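Local coordinates for transcriptional regulator, MerR-family (Cupriavidus metallidurans CH34, PDB 5GPE), which binds lead(II) and probably binds DNA to regulate transcription in response to the metal, at residues M2-L7 / R38-V43; G25-P30 / L45-F50; M107-S112 / C122-S127. One frame throughout, in Å; residues are numbered along the deposited sequence.

Interaction 1: M2-L7 / R38-V43; sequences MRIGEL and RLYDEV
Met2 and Tyr40 form a single antiparallel beta bridge in the winged helix-turn-helix DNA-binding domain of the MerR family. It joins the start of the chain to the loop just before helix 42-56. The two residues are a hydrogen-bonded pair. Met2 N donates to Tyr40 O at 2.7 Å, and Tyr40 N donates to Met2 O at 2.8 Å. The second bond is the straighter, 163° at the hydrogen. Leu39 CA adds a CA-H...O contact to Met2 O.

The Tyr40 ring is fixed from several directions. Leu7 CD2 sits over one face, 4.1 Å from the ring centroid, a CH-pi contact. With Leu7 CG anti to the backbone N (chi1 177°), the side chain crosses the ring at about a right angle and lays CD2 there. Met2 O lies at the ring edge. Ile4 runs alongside Tyr40, with Ile4 CB 3.8 Å from Tyr40 CE1.

The Arg3 side chain bends at chi2 and chi3 and turns back to the loop. Arg3 NH1 donates to Arg38 O at 3.1 Å, tilted from the carbonyl plane. A water donates to the same Arg38 O and accepts from Ile4 N. Asp41 caps helix 42-56 through OD1, which accepts from Val43 N and is also bonded to His44.

Tyr40 OH bonds Glu22 of helix 15-23. Ile4 and Leu7 pack on Val18 of that helix, and Leu7 also touches Leu45 and Leu48 of helix 42-56.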
loop_
_atom_site.group_PDB
_atom_site.type_symbol
_atom_site.label_atom_id
_atom_site.label_comp_id
_atom_site.label_asym_id
_atom_site.label_seq_id
_atom_site.Cartn_x
_atom_site.Cartn_y
_atom_site.Cartn_z
ATOM N N MET B 2 11.465 -22.294 -25.295
ATOM C CA MET B 2 10.661 -22.752 -24.157
ATOM C C MET B 2 9.208 -22.345 -24.307
ATOM O O MET B 2 8.913 -21.254 -24.787
ATOM C CB MET B 2 11.126 -22.065 -22.867
ATOM C CG MET B 2 12.530 -22.361 -22.415
ATOM S SD MET B 2 12.826 -21.314 -20.979
ATOM C CE MET B 2 13.503 -19.857 -21.779
ATOM N N ARG B 3 8.310 -23.191 -23.812
ATOM C CA ARG B 3 6.928 -22.765 -23.594
ATOM C C ARG B 3 6.863 -21.990 -22.286
ATOM O O ARG B 3 7.776 -22.047 -21.451
ATOM C CB ARG B 3 5.957 -23.939 -23.562
ATOM C CG ARG B 3 5.766 -24.623 -24.901
ATOM C CD ARG B 3 4.893 -23.711 -25.790
ATOM N NE ARG B 3 3.463 -23.957 -25.597
ATOM C CZ ARG B 3 2.463 -23.242 -26.117
ATOM N NH1 ARG B 3 2.679 -22.210 -26.918
ATOM N NH2 ARG B 3 1.216 -23.583 -25.844
ATOM N N ILE B 4 5.755 -21.284 -22.109
ATOM C CA ILE B 4 5.564 -20.400 -20.957
ATOM C C ILE B 4 5.734 -21.122 -19.605
ATOM O O ILE B 4 6.312 -20.559 -18.672
ATOM C CB ILE B 4 4.209 -19.647 -21.045
ATOM C CG1 ILE B 4 4.155 -18.519 -20.009
ATOM C CG2 ILE B 4 3.012 -20.591 -20.877
ATOM C CD1 ILE B 4 3.113 -17.468 -20.317
ATOM N N GLY B 5 5.233 -22.356 -19.507
ATOM C CA GLY B 5 5.387 -23.184 -18.297
ATOM C C GLY B 5 6.846 -23.397 -17.892
ATOM O O GLY B 5 7.203 -23.284 -16.717
ATOM N N GLU B 6 7.687 -23.669 -18.876
ATOM C CA GLU B 6 9.111 -23.881 -18.625
ATOM C C GLU B 6 9.798 -22.562 -18.275
ATOM O O GLU B 6 10.683 -22.538 -17.420
ATOM C CB GLU B 6 9.799 -24.526 -19.832
ATOM C CG GLU B 6 11.236 -24.947 -19.539
ATOM C CD GLU B 6 12.008 -25.482 -20.741
ATOM O OE1 GLU B 6 11.386 -25.837 -21.756
ATOM O OE2 GLU B 6 13.256 -25.566 -20.665
ATOM N N LEU B 7 9.417 -21.492 -18.966
ATOM C CA LEU B 7 9.913 -20.149 -18.659
ATOM C C LEU B 7 9.612 -19.778 -17.204
ATOM O O LEU B 7 10.494 -19.327 -16.486
ATOM C CB LEU B 7 9.292 -19.111 -19.604
ATOM C CG LEU B 7 9.662 -17.644 -19.358
ATOM C CD1 LEU B 7 11.148 -17.412 -19.586
ATOM C CD2 LEU B 7 8.842 -16.740 -20.259
ATOM N N ARG B 38 3.079 -19.676 -29.088
ATOM C CA ARG B 38 4.100 -18.811 -28.545
ATOM C C ARG B 38 5.292 -19.519 -27.905
ATOM O O ARG B 38 5.105 -20.355 -27.110
ATOM C CB ARG B 38 3.488 -17.852 -27.531
ATOM C CG ARG B 38 2.421 -16.935 -28.075
ATOM C CD ARG B 38 1.675 -16.172 -26.999
ATOM N NE ARG B 38 1.142 -14.934 -27.548
ATOM C CZ ARG B 38 1.503 -13.703 -27.195
ATOM N NH1 ARG B 38 2.383 -13.498 -26.224
ATOM N NH2 ARG B 38 0.907 -12.659 -27.775
ATOM N N LEU B 39 6.502 -19.139 -28.276
ATOM C CA LEU B 39 7.743 -19.661 -27.695
ATOM C C LEU B 39 8.627 -18.548 -27.167
ATOM O O LEU B 39 8.642 -17.443 -27.704
ATOM C CB LEU B 39 8.537 -20.503 -28.710
ATOM C CG LEU B 39 7.932 -21.830 -29.141
ATOM C CD1 LEU B 39 8.776 -22.461 -30.236
ATOM C CD2 LEU B 39 7.808 -22.801 -27.980
ATOM N N TYR B 40 9.358 -18.861 -26.101
ATOM C CA TYR B 40 10.221 -17.906 -25.404
ATOM C C TYR B 40 11.644 -18.447 -25.345
ATOM O O TYR B 40 11.875 -19.632 -25.538
ATOM C CB TYR B 40 9.692 -17.646 -23.987
ATOM C CG TYR B 40 8.237 -17.203 -23.945
ATOM C CD1 TYR B 40 7.201 -18.138 -23.914
ATOM C CD2 TYR B 40 7.899 -15.855 -23.927
ATOM C CE1 TYR B 40 5.872 -17.744 -23.870
ATOM C CE2 TYR B 40 6.571 -15.440 -23.885
ATOM C CZ TYR B 40 5.564 -16.390 -23.854
ATOM O OH TYR B 40 4.251 -15.998 -23.804
ATOM N N ASP B 41 12.591 -17.571 -25.050
ATOM C CA ASP B 41 14.011 -17.927 -24.973
ATOM C C ASP B 41 14.725 -17.187 -23.825
ATOM O O ASP B 41 14.069 -16.566 -22.966
ATOM C CB ASP B 41 14.683 -17.704 -26.347
ATOM C CG ASP B 41 14.775 -16.235 -26.749
ATOM O OD1 ASP B 41 14.650 -15.333 -25.894
ATOM O OD2 ASP B 41 14.982 -15.979 -27.952
ATOM N N GLU B 42 16.056 -17.247 -23.833
ATOM C CA GLU B 42 16.912 -16.695 -22.771
ATOM C C GLU B 42 16.672 -15.206 -22.478
ATOM O O GLU B 42 16.774 -14.774 -21.324
ATOM C CB GLU B 42 18.399 -16.929 -23.120
ATOM C CG GLU B 42 19.407 -16.562 -22.021
ATOM C CD GLU B 42 19.306 -17.421 -20.758
ATOM O OE1 GLU B 42 18.725 -18.533 -20.804
ATOM O OE2 GLU B 42 19.816 -16.975 -19.705
ATOM N N VAL B 43 16.361 -14.436 -23.515
ATOM C CA VAL B 43 16.093 -12.993 -23.377
ATOM C C VAL B 43 14.901 -12.747 -22.434
ATOM O O VAL B 43 14.938 -11.837 -21.606
ATOM C CB VAL B 43 15.845 -12.316 -24.749
ATOM C CG1 VAL B 43 15.475 -10.846 -24.583
ATOM C CG2 VAL B 43 17.083 -12.426 -25.638
HETATM O O HOH W 1 4.066 -20.729 -24.274
#

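Interaction 2: G25-P30 / L45-F50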
loop_
_atom_site.group_PDB
_atom_site.type_symbol
_atom_site.label_atom_id
_atom_site.label_comp_id
_atom_site.label_asym_id
_atom_site.label_seq_id
_atom_site.Cartn_x
_atom_site.Cartn_y
_atom_site.Cartn_z
ATOM N N GLY B 25 2.942 -4.922 -20.819
ATOM C CA GLY B 25 3.947 -4.438 -21.761
ATOM C C GLY B 25 5.376 -4.515 -21.252
ATOM O O GLY B 25 6.243 -3.820 -21.769
ATOM N N LEU B 26 5.633 -5.385 -20.277
ATOM C CA LEU B 26 6.972 -5.531 -19.697
ATOM C C LEU B 26 7.834 -6.589 -20.363
ATOM O O LEU B 26 9.020 -6.691 -20.063
ATOM C CB LEU B 26 6.880 -5.831 -18.210
ATOM C CG LEU B 26 6.058 -4.837 -17.375
ATOM C CD1 LEU B 26 6.144 -5.220 -15.908
ATOM C CD2 LEU B 26 6.509 -3.399 -17.562
ATOM N N LEU B 27 7.287 -7.379 -21.258
ATOM C CA LEU B 27 8.067 -8.416 -21.924
ATOM C C LEU B 27 8.131 -8.249 -23.430
ATOM O O LEU B 27 7.168 -7.937 -24.023
ATOM C CB LEU B 27 7.504 -9.790 -21.628
ATOM C CG LEU B 27 7.584 -10.353 -20.221
ATOM C CD1 LEU B 27 7.206 -11.801 -20.186
ATOM C CD2 LEU B 27 8.969 -10.188 -19.686
ATOM N N PRO B 28 9.274 -8.484 -24.046
ATOM C CA PRO B 28 9.335 -8.395 -25.506
ATOM C C PRO B 28 8.505 -9.503 -26.144
ATOM O O PRO B 28 8.115 -10.470 -25.465
ATOM C CB PRO B 28 10.824 -8.576 -25.816
ATOM C CG PRO B 28 11.378 -9.339 -24.667
ATOM C CD PRO B 28 10.447 -9.184 -23.494
ATOM N N GLU B 29 8.231 -9.349 -27.433
ATOM C CA GLU B 29 7.416 -10.314 -28.175
ATOM C C GLU B 29 8.018 -11.720 -28.078
ATOM O O GLU B 29 9.243 -11.855 -27.932
ATOM C CB GLU B 29 7.285 -9.904 -29.644
ATOM C CG GLU B 29 6.481 -8.630 -29.861
ATOM C CD GLU B 29 5.018 -8.798 -29.489
ATOM O OE1 GLU B 29 4.354 -9.704 -30.046
ATOM O OE2 GLU B 29 4.534 -8.038 -28.628
ATOM N N PRO B 30 7.168 -12.771 -28.128
ATOM C CA PRO B 30 7.696 -14.147 -28.094
ATOM C C PRO B 30 8.684 -14.439 -29.234
ATOM O O PRO B 30 8.555 -13.879 -30.321
ATOM C CB PRO B 30 6.445 -15.025 -28.223
ATOM C CG PRO B 30 5.280 -14.140 -27.992
ATOM C CD PRO B 30 5.697 -12.730 -28.214
ATOM N N LEU B 45 13.706 -14.879 -20.119
ATOM C CA LEU B 45 14.128 -15.292 -18.783
ATOM C C LEU B 45 14.894 -14.171 -18.071
ATOM O O LEU B 45 14.572 -13.826 -16.936
ATOM C CB LEU B 45 14.980 -16.572 -18.832
ATOM C CG LEU B 45 15.543 -17.097 -17.497
ATOM C CD1 LEU B 45 14.446 -17.324 -16.460
ATOM C CD2 LEU B 45 16.336 -18.382 -17.716
ATOM N N GLN B 46 15.888 -13.594 -18.743
ATOM C CA GLN B 46 16.680 -12.513 -18.155
ATOM C C GLN B 46 15.828 -11.275 -17.852
ATOM O O GLN B 46 16.060 -10.568 -16.872
ATOM C CB GLN B 46 17.869 -12.137 -19.049
ATOM C CG GLN B 46 18.964 -13.202 -19.107
ATOM C CD GLN B 46 19.390 -13.685 -17.722
ATOM O OE1 GLN B 46 19.607 -12.878 -16.807
ATOM N NE2 GLN B 46 19.469 -15.005 -17.547
ATOM N N ARG B 47 14.798 -11.051 -18.651
ATOM C CA ARG B 47 13.871 -9.965 -18.440
ATOM C C ARG B 47 13.060 -10.209 -17.168
ATOM O O ARG B 47 12.934 -9.368 -16.358
ATOM C CB ARG B 47 12.947 -9.851 -19.618
ATOM C CG ARG B 47 11.767 -8.961 -19.398
ATOM C CD ARG B 47 12.241 -7.572 -19.264
ATOM N NE ARG B 47 13.000 -7.083 -20.387
ATOM C CZ ARG B 47 12.499 -6.442 -21.419
ATOM N NH1 ARG B 47 11.228 -6.249 -21.537
ATOM N NH2 ARG B 47 13.304 -5.992 -22.338
ATOM N N LEU B 48 12.549 -11.399 -17.009
ATOM C CA LEU B 48 11.789 -11.765 -15.814
ATOM C C LEU B 48 12.605 -11.650 -14.538
ATOM O O LEU B 48 12.104 -11.174 -13.517
ATOM C CB LEU B 48 11.215 -13.177 -15.932
ATOM C CG LEU B 48 10.028 -13.343 -16.881
ATOM C CD1 LEU B 48 9.696 -14.813 -17.056
ATOM C CD2 LEU B 48 8.846 -12.551 -16.338
ATOM N N LEU B 49 13.871 -12.049 -14.611
ATOM C CA LEU B 49 14.767 -11.903 -13.479
ATOM C C LEU B 49 15.008 -10.425 -13.138
ATOM O O LEU B 49 15.034 -10.066 -11.965
ATOM C CB LEU B 49 16.083 -12.644 -13.715
ATOM C CG LEU B 49 15.960 -14.163 -13.891
ATOM C CD1 LEU B 49 17.332 -14.779 -14.147
ATOM C CD2 LEU B 49 15.296 -14.849 -12.702
ATOM N N PHE B 50 15.162 -9.583 -14.158
ATOM C CA PHE B 50 15.316 -8.133 -13.981
ATOM C C PHE B 50 14.090 -7.557 -13.289
ATOM O O PHE B 50 14.212 -6.826 -12.322
ATOM C CB PHE B 50 15.535 -7.438 -15.345
ATOM C CG PHE B 50 15.707 -5.942 -15.262
ATOM C CD1 PHE B 50 14.599 -5.093 -15.259
ATOM C CD2 PHE B 50 16.973 -5.373 -15.200
ATOM C CE1 PHE B 50 14.764 -3.715 -15.183
ATOM C CE2 PHE B 50 17.140 -4.005 -15.131
ATOM C CZ PHE B 50 16.036 -3.171 -15.110
#
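Arg47 of helix 42-56 reaches across to residues 26-28, in the loop that follows helix 15-23. The contact lies inside the MerR-type helix-turn-helix domain. The loop starts at Gly25, where a Schellman motif with positive phi ends helix 15-23.

The Arg47 side chain leaves the helix toward the loop at CB. Arg47 CB passes alongside Leu27, and the two side chains slide past each other in opposite directions. Arg47 CG, anti to the backbone N (chi1 168°), passes Leu26 O at 3.6 Å. Bends at chi2 and chi3 then fold the chain round this oxygen, and Arg47 CD comes within 3.4 Å of Leu26 O. Pro28 CD lies over one face of the guanidinium, 4.0 Å from Arg47 CZ. Arg47 NH2 has a long, weak ion pair with Asp72.

Leu27 CD2 also meets Leu48 CD2 at 4.1 Å. Both leucines pack on Val18 of helix 15-23, so this apolar side faces the domain core.

Arg47 NH1 makes the one hydrogen bond between the two segments, to Leu26 O at 2.7 Å. The oxygen lies in the guanidinium plane, but Arg47 NH1 stands 44° above the carbonyl plane.

Interaction 3: M107-S112 / C122-S127; sequences MDLRRS and CGILNS
This is a small helix-to-helix packing contact at the far end of the long helix 79-111, where the short helix 123-128 crosses it steeply, 117° between the two directions. Ile124 is the largest contributor and packs on Leu109 and Ser112. The Leu109 and Ile124 side chains cross at about a right angle, and Ile124 CG2 lies 3.8 Å from Leu109 CG. Ile124 CG2 is anti to its own backbone N, which sets it against the leucine. The other branch, Ile124 CG1, reaches Leu109 O at 3.4 Å.

Ser112 packs next to them, at the end of the long helix. Ser112 OG donates to Leu109 O at 2.7 Å, in the carbonyl plane, and that oxygen also accepts from Ser112 N. OG then lies against the Gly123 peptide without bonding to Ile124 N. Gly123 CA makes a nearly straight CA-H...O contact with Ser112 O at 3.4 Å. Ser127 OG bonds back to Ile124 O and touches Leu109 CD1.

The loop between the segments and the start of the second helix form the metal-binding end of this MerR-family regulator. Cys113 and Cys122 bind lead(II), and the Ile124 side chain is about 4 Å from the ion. Cys122 is also the N-cap: Cys122 SG accepts from Leu125 N at 3.4 Å, nearly straight, 176° at the hydrogen. Cys122 packs on Cys78 of the second subunit. Arg110 forms a salt bridge with Asp86 of that subunit, and Ile124 packs on its Asn82.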
loop_
_atom_site.group_PDB
_atom_site.type_symbol
_atom_site.label_atom_id
_atom_site.label_comp_id
_atom_site.label_asym_id
_atom_site.label_seq_id
_atom_site.Cartn_x
_atom_site.Cartn_y
_atom_site.Cartn_z
ATOM N N MET B 107 -0.217 4.693 19.988
ATOM C CA MET B 107 0.210 4.489 21.384
ATOM C C MET B 107 -0.598 5.366 22.353
ATOM O O MET B 107 -1.013 4.923 23.423
ATOM C CB MET B 107 1.708 4.766 21.536
ATOM C CG MET B 107 2.580 3.683 20.887
ATOM S SD MET B 107 4.326 4.154 20.778
ATOM C CE MET B 107 4.772 4.039 22.519
ATOM N N ASP B 108 -0.826 6.611 21.961
ATOM C CA ASP B 108 -1.655 7.520 22.757
ATOM C C ASP B 108 -3.101 6.990 22.869
ATOM O O ASP B 108 -3.702 6.989 23.946
ATOM C CB ASP B 108 -1.636 8.923 22.150
ATOM C CG ASP B 108 -2.213 9.969 23.090
ATOM O OD1 ASP B 108 -1.523 10.360 24.057
ATOM O OD2 ASP B 108 -3.353 10.394 22.861
ATOM N N LEU B 109 -3.643 6.518 21.750
ATOM C CA LEU B 109 -4.979 5.921 21.725
ATOM C C LEU B 109 -5.054 4.747 22.706
ATOM O O LEU B 109 -5.953 4.692 23.539
ATOM C CB LEU B 109 -5.354 5.480 20.303
ATOM C CG LEU B 109 -6.800 5.010 20.080
ATOM C CD1 LEU B 109 -7.804 6.133 20.365
ATOM C CD2 LEU B 109 -6.976 4.475 18.666
ATOM N N ARG B 110 -4.082 3.832 22.616
ATOM C CA ARG B 110 -4.050 2.662 23.491
ATOM C C ARG B 110 -4.019 3.025 24.984
ATOM O O ARG B 110 -4.653 2.338 25.796
ATOM C CB ARG B 110 -2.849 1.774 23.143
ATOM C CG ARG B 110 -2.677 0.524 23.996
ATOM C CD ARG B 110 -3.860 -0.426 23.894
ATOM N NE ARG B 110 -3.735 -1.554 24.823
ATOM C CZ ARG B 110 -4.065 -1.538 26.112
ATOM N NH1 ARG B 110 -4.567 -0.452 26.698
ATOM N NH2 ARG B 110 -3.908 -2.633 26.827
ATOM N N ARG B 111 -3.255 4.066 25.324
ATOM C CA ARG B 111 -3.118 4.553 26.715
ATOM C C ARG B 111 -4.438 5.058 27.311
ATOM O O ARG B 111 -4.557 5.138 28.521
ATOM C CB ARG B 111 -2.063 5.678 26.831
ATOM C CG ARG B 111 -0.609 5.217 26.874
ATOM C CD ARG B 111 0.339 6.328 27.337
ATOM N NE ARG B 111 0.340 7.518 26.466
ATOM C CZ ARG B 111 1.067 7.683 25.343
ATOM N NH1 ARG B 111 1.887 6.735 24.879
ATOM N NH2 ARG B 111 0.964 8.822 24.656
ATOM N N SER B 112 -5.414 5.372 26.459
ATOM C CA SER B 112 -6.707 5.899 26.888
ATOM C C SER B 112 -7.614 4.808 27.537
ATOM O O SER B 112 -8.610 5.137 28.134
ATOM C CB SER B 112 -7.445 6.576 25.701
ATOM O OG SER B 112 -8.092 5.587 24.962
ATOM N N CYS B 122 -15.370 2.244 27.359
ATOM C CA CYS B 122 -14.094 2.104 26.659
ATOM C C CYS B 122 -13.468 3.464 26.273
ATOM O O CYS B 122 -14.066 4.252 25.549
ATOM C CB CYS B 122 -14.259 1.215 25.422
ATOM S SG CYS B 122 -12.757 1.063 24.453
ATOM N N GLY B 123 -12.253 3.721 26.765
ATOM C CA GLY B 123 -11.570 5.000 26.515
ATOM C C GLY B 123 -11.204 5.199 25.053
ATOM O O GLY B 123 -11.177 6.325 24.549
ATOM N N ILE B 124 -10.933 4.099 24.355
ATOM C CA ILE B 124 -10.623 4.152 22.925
ATOM C C ILE B 124 -11.871 4.514 22.115
ATOM O O ILE B 124 -11.831 5.428 21.295
ATOM C CB ILE B 124 -9.975 2.836 22.427
ATOM C CG1 ILE B 124 -8.583 2.675 23.050
ATOM C CG2 ILE B 124 -9.851 2.814 20.899
ATOM C CD1 ILE B 124 -8.034 1.256 23.008
ATOM N N LEU B 125 -12.951 3.770 22.324
ATOM C CA LEU B 125 -14.221 4.030 21.625
ATOM C C LEU B 125 -14.744 5.415 21.939
ATOM O O LEU B 125 -15.237 6.108 21.054
ATOM C CB LEU B 125 -15.289 2.978 21.965
ATOM C CG LEU B 125 -15.018 1.551 21.465
ATOM C CD1 LEU B 125 -16.133 0.636 21.938
ATOM C CD2 LEU B 125 -14.868 1.476 19.945
ATOM N N ASN B 126 -14.611 5.824 23.197
ATOM C CA ASN B 126 -15.079 7.155 23.609
ATOM C C ASN B 126 -14.246 8.287 23.015
ATOM O O ASN B 126 -14.791 9.338 22.688
ATOM C CB ASN B 126 -15.185 7.275 25.141
ATOM C CG ASN B 126 -16.354 6.477 25.715
ATOM O OD1 ASN B 126 -17.336 6.182 25.027
ATOM N ND2 ASN B 126 -16.243 6.112 26.979
ATOM N N SER B 127 -12.945 8.083 22.851
ATOM C CA SER B 127 -12.097 9.112 22.220
ATOM C C SER B 127 -12.340 9.218 20.701
ATOM O O SER B 127 -12.081 10.259 20.108
ATOM C CB SER B 127 -10.619 8.879 22.519
ATOM O OG SER B 127 -10.089 7.884 21.682
#

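Interactions 1 and 2 belong to one domain and share helix 42-56. Their centres are 10 Å apart, and they touch where Arg38 and Leu39 pack against Pro30. Interaction 3 lies at the other end of the chain, about 44 Å from interaction 1 and 36 Å from interaction 2 between nearest atoms. Interaction 2 is buried; the other two are partly exposed. Backbone bonds dominate interaction 1, whereas one arginine bond to a carbonyl joins the segments of interaction 2. Interaction 3 is held by apolar packing and close serine and glycine contacts beside the lead site. The second subunit touches the segments of interactions 2 and 3, but not those of interaction 1.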